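Local coordinates for kappa-carrageenase (Zobellia galactanivorans, PDB 5OCR), which probably cleaves kappa-carrageenan, a sulfated red-algal galactan, through this glycoside hydrolase family 16 domain, one part of a longer protein, at residues Lys180-Pro183 and Gln184-Asn188; Pro48-Ala52 and Trp53-Asn57. One frame throughout, in Å; residues are numbered along the deposited sequence. Where two conformers were deposited one is given.

Contact 1. Residues Lys180-Pro183 and Gln184-Asn188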
ATOM      1  N   LYS A 180      14.619  -3.886  -5.390  1.00 21.71           N
ATOM      2  CA  LYS A 180      15.973  -4.238  -4.952  0.80 23.15           C
ATOM      3  C   LYS A 180      16.815  -4.638  -6.133  1.00 24.77           C
ATOM      4  O   LYS A 180      18.033  -4.688  -5.999  1.00 26.81           O
ATOM      5  CB  LYS A 180      15.948  -5.333  -3.893  0.80 22.41           C
ATOM      6  CG  LYS A 180      15.393  -4.810  -2.579  0.80 23.23           C
ATOM      7  CD  LYS A 180      15.383  -5.910  -1.528  0.80 23.15           C
ATOM      8  CE  LYS A 180      14.640  -5.334  -0.286  0.80 25.44           C
ATOM      9  NZ  LYS A 180      14.433  -6.311   0.798  0.80 27.59           N
ATOM     10  N   MET A 181      16.163  -4.929  -7.278  1.00 24.41           N
ATOM     11  CA  MET A 181      16.901  -5.272  -8.538  0.60 25.50           C
ATOM     12  C   MET A 181      17.290  -4.035  -9.293  1.00 23.90           C
ATOM     13  O   MET A 181      18.341  -3.984  -9.980  1.00 23.89           O
ATOM     14  CB  MET A 181      16.021  -6.137  -9.449  0.60 28.57           C
ATOM     15  CG  MET A 181      15.557  -7.376  -8.704  0.60 34.00           C
ATOM     16  SD  MET A 181      15.253  -8.896  -9.624  0.60 46.97           S
ATOM     17  CE  MET A 181      15.689 -10.076  -8.332  0.60 39.97           C
ATOM     18  N   TYR A 182      16.470  -2.999  -9.153  1.00 22.22           N
ATOM     19  CA  TYR A 182      16.628  -1.736  -9.935  1.00 22.48           C
ATOM     20  C   TYR A 182      16.534  -0.527  -8.994  1.00 22.10           C
ATOM     21  O   TYR A 182      15.624   0.295  -9.082  1.00 21.73           O
ATOM     22  CB  TYR A 182      15.580  -1.654 -11.105  1.00 22.76           C
ATOM     23  CG  TYR A 182      15.789  -2.723 -12.107  1.00 23.50           C
ATOM     24  CD1 TYR A 182      16.775  -2.537 -13.130  1.00 24.65           C
ATOM     25  CD2 TYR A 182      15.137  -3.947 -12.006  1.00 24.60           C
ATOM     26  CE1 TYR A 182      17.031  -3.572 -14.034  1.00 26.75           C
ATOM     27  CE2 TYR A 182      15.434  -5.001 -12.898  1.00 26.46           C
ATOM     28  CZ  TYR A 182      16.359  -4.759 -13.904  1.00 25.03           C
ATOM     29  OH  TYR A 182      16.671  -5.758 -14.768  1.00 28.16           O
ATOM     30  N   PRO A 183      17.469  -0.442  -8.029  1.00 21.89           N
ATOM     31  CA  PRO A 183      17.175   0.406  -6.943  1.00 23.08           C
ATOM     32  C   PRO A 183      17.226   1.896  -7.310  1.00 25.20           C
ATOM     33  O   PRO A 183      16.434   2.728  -6.751  1.00 23.41           O
ATOM     34  CB  PRO A 183      18.291   0.067  -5.929  1.00 23.14           C
ATOM     35  CG  PRO A 183      19.397  -0.522  -6.762  1.00 23.48           C
ATOM     36  CD  PRO A 183      18.619  -1.338  -7.736  1.00 23.24           C
ATOM     37  N   GLN A 184      18.129   2.234  -8.245  1.00 24.94           N
ATOM     38  CA  GLN A 184      18.192   3.656  -8.697  1.00 27.02           C
ATOM     39  C   GLN A 184      16.909   4.103  -9.371  1.00 26.50           C
ATOM     40  O   GLN A 184      16.541   5.282  -9.203  1.00 26.48           O
ATOM     41  CB  GLN A 184      19.331   3.860  -9.679  1.00 30.30           C
ATOM     42  CG  GLN A 184      19.666   5.310  -9.858  1.00 35.63           C
ATOM     43  CD  GLN A 184      20.683   5.697  -8.851  1.00 38.66           C
ATOM     44  OE1 GLN A 184      20.401   5.817  -7.646  1.00 42.14           O
ATOM     45  NE2 GLN A 184      21.903   5.868  -9.333  1.00 43.88           N
ATOM     46  N   GLU A 185      16.236   3.171 -10.104  1.00 23.54           N
ATOM     47  CA  GLU A 185      15.013   3.474 -10.793  0.50 23.00           C
ATOM     48  C   GLU A 185      13.745   3.320  -9.932  1.00 22.02           C
ATOM     49  O   GLU A 185      12.746   4.008 -10.195  1.00 21.70           O
ATOM     50  CB  GLU A 185      14.996   2.659 -12.088  0.50 24.66           C
ATOM     51  CG  GLU A 185      16.275   3.021 -12.886  0.50 25.48           C
ATOM     52  CD  GLU A 185      16.420   2.236 -14.162  0.50 28.19           C
ATOM     53  OE1 GLU A 185      15.398   1.722 -14.595  0.50 29.59           O
ATOM     54  OE2 GLU A 185      17.564   2.117 -14.701  0.50 29.23           O
ATOM     55  N   GLN A 186      13.816   2.441  -8.915  1.00 21.61           N
ATOM     56  CA  GLN A 186      12.598   1.958  -8.282  1.00 20.00           C
ATOM     57  C   GLN A 186      12.550   1.928  -6.772  1.00 19.61           C
ATOM     58  O   GLN A 186      11.508   1.720  -6.229  1.00 21.68           O
ATOM     59  CB  GLN A 186      12.172   0.606  -8.826  1.00 20.95           C
ATOM     60  CG  GLN A 186      11.868   0.637 -10.317  1.00 22.33           C
ATOM     61  CD  GLN A 186      11.508  -0.674 -10.875  1.00 22.35           C
ATOM     62  OE1 GLN A 186      11.915  -0.988 -12.004  1.00 23.48           O
ATOM     63  NE2 GLN A 186      10.774  -1.489 -10.107  1.00 20.48           N
ATOM     64  N   LEU A 187      13.663   2.054  -6.084  1.00 18.95           N
ATOM     65  CA  LEU A 187      13.655   1.903  -4.597  1.00 19.21           C
ATOM     66  C   LEU A 187      13.751   3.275  -3.969  1.00 19.47           C
ATOM     67  O   LEU A 187      14.740   3.995  -4.224  1.00 19.81           O
ATOM     68  CB  LEU A 187      14.858   1.025  -4.150  1.00 20.95           C
ATOM     69  CG  LEU A 187      14.891   0.629  -2.665  1.00 21.35           C
ATOM     70  CD1 LEU A 187      15.342  -0.838  -2.495  1.00 24.25           C
ATOM     71  CD2 LEU A 187      15.863   1.543  -1.856  1.00 22.82           C
ATOM     72  N   ASN A 188      12.831   3.572  -3.029  1.00 19.22           N
ATOM     73  CA  ASN A 188      12.991   4.735  -2.198  1.00 19.80           C
ATOM     74  C   ASN A 188      12.846   4.362  -0.733  1.00 19.28           C
ATOM     75  O   ASN A 188      11.920   3.672  -0.349  1.00 19.43           O
ATOM     76  CB  ASN A 188      11.866   5.748  -2.517  1.00 20.56           C
ATOM     77  CG  ASN A 188      12.010   6.344  -3.868  1.00 21.38           C
ATOM     78  OD1 ASN A 188      13.062   6.864  -4.248  1.00 20.50           O
ATOM     79  ND2 ASN A 188      10.956   6.227  -4.652  1.00 19.92           N
TER

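Contact 2. Residues Pro48-Ala52 and Trp53-Asn57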
ATOM      1  N   PRO A  48      -6.523  -7.549  -4.199  1.00 31.46           N
ATOM      2  CA  PRO A  48      -5.212  -8.132  -4.546  1.00 36.24           C
ATOM      3  C   PRO A  48      -5.073  -9.578  -4.157  1.00 38.74           C
ATOM      4  O   PRO A  48      -5.569 -10.035  -3.098  1.00 35.55           O
ATOM      5  CB  PRO A  48      -4.166  -7.298  -3.747  1.00 33.94           C
ATOM      6  CG  PRO A  48      -4.884  -6.160  -3.158  1.00 32.97           C
ATOM      7  CD  PRO A  48      -6.366  -6.270  -3.473  1.00 31.06           C
ATOM      8  N   ASN A  49      -4.435 -10.313  -5.062  1.00 39.84           N
ATOM      9  CA  ASN A  49      -3.908 -11.662  -4.750  1.00 46.54           C
ATOM     10  C   ASN A  49      -2.970 -11.559  -3.562  1.00 47.23           C
ATOM     11  O   ASN A  49      -2.079 -10.724  -3.556  1.00 52.49           O
ATOM     12  CB  ASN A  49      -3.190 -12.216  -5.992  1.00 51.14           C
ATOM     13  CG  ASN A  49      -4.177 -12.717  -7.024  1.00 57.14           C
ATOM     14  OD1 ASN A  49      -5.215 -13.301  -6.668  1.00 54.75           O
ATOM     15  ND2 ASN A  49      -3.872 -12.498  -8.311  1.00 59.66           N
ATOM     16  N   THR A  50      -3.253 -12.274  -2.490  1.00 42.35           N
ATOM     17  CA  THR A  50      -2.350 -12.255  -1.369  1.00 41.17           C
ATOM     18  C   THR A  50      -2.187 -13.706  -1.090  1.00 43.13           C
ATOM     19  O   THR A  50      -3.178 -14.461  -1.052  1.00 44.14           O
ATOM     20  CB  THR A  50      -2.974 -11.559  -0.165  1.00 40.24           C
ATOM     21  OG1 THR A  50      -4.355 -11.941  -0.105  1.00 44.40           O
ATOM     22  CG2 THR A  50      -2.959 -10.038  -0.371  1.00 40.50           C
ATOM     23  N   SER A  51      -0.947 -14.123  -0.949  1.00 41.90           N
ATOM     24  CA  SER A  51      -0.713 -15.561  -0.754  1.00 43.58           C
ATOM     25  C   SER A  51      -0.670 -15.846   0.736  1.00 38.66           C
ATOM     26  O   SER A  51      -0.814 -17.008   1.160  1.00 36.23           O
ATOM     27  CB  SER A  51       0.576 -15.991  -1.479  1.00 49.64           C
ATOM     28  OG  SER A  51       1.624 -15.072  -1.219  1.00 53.96           O
ATOM     29  N   ALA A  52      -0.503 -14.778   1.529  1.00 33.45           N
ATOM     30  CA  ALA A  52      -0.299 -14.902   2.933  1.00 28.51           C
ATOM     31  C   ALA A  52      -1.422 -14.556   3.849  1.00 25.61           C
ATOM     32  O   ALA A  52      -1.282 -14.768   5.030  1.00 30.13           O
ATOM     33  CB  ALA A  52       1.032 -14.240   3.394  1.00 29.72           C
ATOM     34  N   TRP A  53      -2.545 -13.963   3.354  1.00 25.42           N
ATOM     35  CA  TRP A  53      -3.694 -13.694   4.209  1.00 23.47           C
ATOM     36  C   TRP A  53      -4.867 -13.462   3.320  1.00 23.08           C
ATOM     37  O   TRP A  53      -4.644 -13.427   2.132  1.00 23.83           O
ATOM     38  CB  TRP A  53      -3.443 -12.460   5.095  1.00 22.86           C
ATOM     39  CG  TRP A  53      -3.330 -11.158   4.333  1.00 22.05           C
ATOM     40  CD1 TRP A  53      -4.374 -10.266   4.069  1.00 21.67           C
ATOM     41  CD2 TRP A  53      -2.126 -10.543   3.757  1.00 21.36           C
ATOM     42  NE1 TRP A  53      -3.914  -9.182   3.362  1.00 21.91           N
ATOM     43  CE2 TRP A  53      -2.574  -9.250   3.170  1.00 21.64           C
ATOM     44  CE3 TRP A  53      -0.773 -10.926   3.610  1.00 22.58           C
ATOM     45  CZ2 TRP A  53      -1.674  -8.410   2.431  1.00 21.40           C
ATOM     46  CZ3 TRP A  53       0.109 -10.087   2.915  1.00 23.29           C
ATOM     47  CH2 TRP A  53      -0.325  -8.854   2.360  1.00 22.42           C
ATOM     48  N   LYS A  54      -6.066 -13.306   3.850  1.00 23.72           N
ATOM     49  CA  LYS A  54      -7.245 -12.982   3.063  1.00 25.93           C
ATOM     50  C   LYS A  54      -7.917 -11.673   3.507  1.00 25.74           C
ATOM     51  O   LYS A  54      -7.647 -11.166   4.605  1.00 26.51           O
ATOM     52  CB  LYS A  54      -8.264 -14.106   3.182  1.00 28.28           C
ATOM     53  CG  LYS A  54      -7.770 -15.241   2.259  1.00 33.57           C
ATOM     54  CD  LYS A  54      -8.445 -16.551   2.446  1.00 34.85           C
ATOM     55  CE  LYS A  54      -7.961 -17.488   1.327  1.00 34.90           C
ATOM     56  NZ  LYS A  54      -6.513 -17.778   1.472  1.00 36.99           N
ATOM     57  N   TRP A  55      -8.803 -11.165   2.674  1.00 24.26           N
ATOM     58  CA  TRP A  55      -9.491  -9.943   3.009  1.00 23.87           C
ATOM     59  C   TRP A  55     -10.823 -10.269   3.545  1.00 24.62           C
ATOM     60  O   TRP A  55     -11.463 -11.211   3.034  1.00 26.16           O
ATOM     61  CB  TRP A  55      -9.668  -9.083   1.747  1.00 23.63           C
ATOM     62  CG  TRP A  55      -8.372  -8.821   1.060  1.00 23.42           C
ATOM     63  CD1 TRP A  55      -7.934  -9.325  -0.180  1.00 23.76           C
ATOM     64  CD2 TRP A  55      -7.288  -7.925   1.532  1.00 22.92           C
ATOM     65  NE1 TRP A  55      -6.725  -8.787  -0.524  1.00 24.38           N
ATOM     66  CE2 TRP A  55      -6.240  -7.995   0.520  1.00 23.54           C
ATOM     67  CE3 TRP A  55      -7.090  -7.133   2.686  1.00 22.43           C
ATOM     68  CZ2 TRP A  55      -5.054  -7.262   0.620  1.00 22.17           C
ATOM     69  CZ3 TRP A  55      -5.911  -6.390   2.779  1.00 22.39           C
ATOM     70  CH2 TRP A  55      -4.882  -6.496   1.802  1.00 21.72           C
ATOM     71  N   ASN A  56     -11.262  -9.555   4.557  1.00 23.46           N
ATOM     72  CA  ASN A  56     -12.651  -9.619   5.036  1.00 23.02           C
ATOM     73  C   ASN A  56     -13.094  -8.232   5.446  1.00 23.32           C
ATOM     74  O   ASN A  56     -13.069  -7.827   6.640  1.00 23.68           O
ATOM     75  CB  ASN A  56     -12.804 -10.645   6.233  1.00 25.17           C
ATOM     76  CG  ASN A  56     -14.291 -10.894   6.581  1.00 27.80           C
ATOM     77  OD1 ASN A  56     -15.154 -10.082   6.241  1.00 27.49           O
ATOM     78  ND2 ASN A  56     -14.566 -11.953   7.310  1.00 28.25           N
ATOM     79  N   ASN A  57     -13.534  -7.462   4.448  1.00 21.60           N
ATOM     80  CA  ASN A  57     -13.928  -6.103   4.685  1.00 22.64           C
ATOM     81  C   ASN A  57     -15.173  -5.962   5.582  1.00 23.27           C
ATOM     82  O   ASN A  57     -15.297  -4.988   6.295  1.00 22.73           O
ATOM     83  CB  ASN A  57     -14.088  -5.358   3.345  1.00 21.55           C
ATOM     84  CG  ASN A  57     -12.723  -4.968   2.771  1.00 22.21           C
ATOM     85  OD1 ASN A  57     -11.761  -4.917   3.514  1.00 21.13           O
ATOM     86  ND2 ASN A  57     -12.627  -4.797   1.487  1.00 21.56           N
TER
HETATM   87  O   HOH W   1      -4.544 -16.084   0.143  1.00 34.41           O

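Contact 1. Residues Lys180-Pro183 and Gln184-Asn188
P183 O draws three donors: two backbone N-H groups of the turn and the ammonium group of K224. Only the bond from L187 N is sound, reaching P183 O at 2.9 Å with an N-H...O angle of 157°; Q186 N adds a weak, longer one and K224 another weak one. K224 also bonds Q184 O and L187 O, gathering carbonyls at the end of the turn. Y182, at the N-cap position, offers its own carbonyl, and Q186 N meets Y182 O at 2.8 Å, but in a bent, weak bond.

Side chains finish the turn. A chi1 of -173° swings L187 CG away from the backbone N and brings CD1 to 4.0 Å from K180 CG in the conformer given; P183 CB sits 4.0 Å from L187 CB. These three side chains also touch Y150 of strand 149-150, and K180 in that conformer continues to a salt bridge with D148. The extended Q186 chain brings its OE1 to 3.8 Å from Y182 CB, while its NE2 bonds L164 O and K177 O. The result is a single helical turn, with proline in its first position, joining strands 173-177 and 189-191 of the GH16 jelly roll.

Contact 2. Residues Pro48-Ala52 and Trp53-Asn57
T50 meets W53 and W55 through one methyl group. Its CG2 lies over one face of the W53 six-membered ring, 3.8 Å from the centroid and 26° off the normal, a CH-pi contact; the same T50 CG2 approaches W55 CZ2 obliquely at 3.6 Å. The other branch of the threonine is polar: with chi1 at 39°, OG1 is directed to the chain ahead and donates a 2.7 Å bond to W53 O, coming in tilted from the carbonyl plane.

W55 is fixed separately. Its NE1 donates to P48 O at 3.1 Å, the acceptor lying almost in the indole plane and the donor on a lone pair of the carbonyl, so that the bond resists rotation of the ring. P48 crosses W55 at about a right angle, its CG 3.9 Å from W55 CZ2. The two indoles also meet, the NE1 corner of W53 standing over a face of W55 near its rim, and A52 CB packs 3.8 Å from W53 CE3.

Further out, a water accepts a bond from K54 NZ, which is held as well by D81 O and T84 OG1; the approach of this water to T50 O is too short to be trusted. W53 N, by contrast, is buried without a partner. S51 is anchored to N253 O, W53 also touches R242 and N253, and P48 rests on W120 and Y122 of strand 115-122. The chain thus makes a reverse turn with S51 and A52 at its corners, bridged by the T50 hydroxyl to W53 O in place of the usual backbone bond, that leads into strand 54-55, paired parallel with strand 86-97 in the GH16 beta-jelly roll.

Contacts 1 and 2 do not touch: their centres are 26 Å apart and their nearest atoms about 15 Å. They illustrate two ways in which a jelly roll directs its connections, a lone helical turn at 180-188 and a tryptophan-lined reverse turn at 48-57. Both adjoin strands that flank strand 134-144, which carries a Glu-Ile-Asp-Val-Val-Glu sequence matching the GH16 catalytic signature: in contact 1, Q186 and N188 make backbone bonds with L164 and L162 of strand 159-170, and P48 of contact 2 rests on 115-122. A glycerol about 6 Å from the W53 side chain, probably from the crystallisation liquor, may mark a pocket beside contact 2.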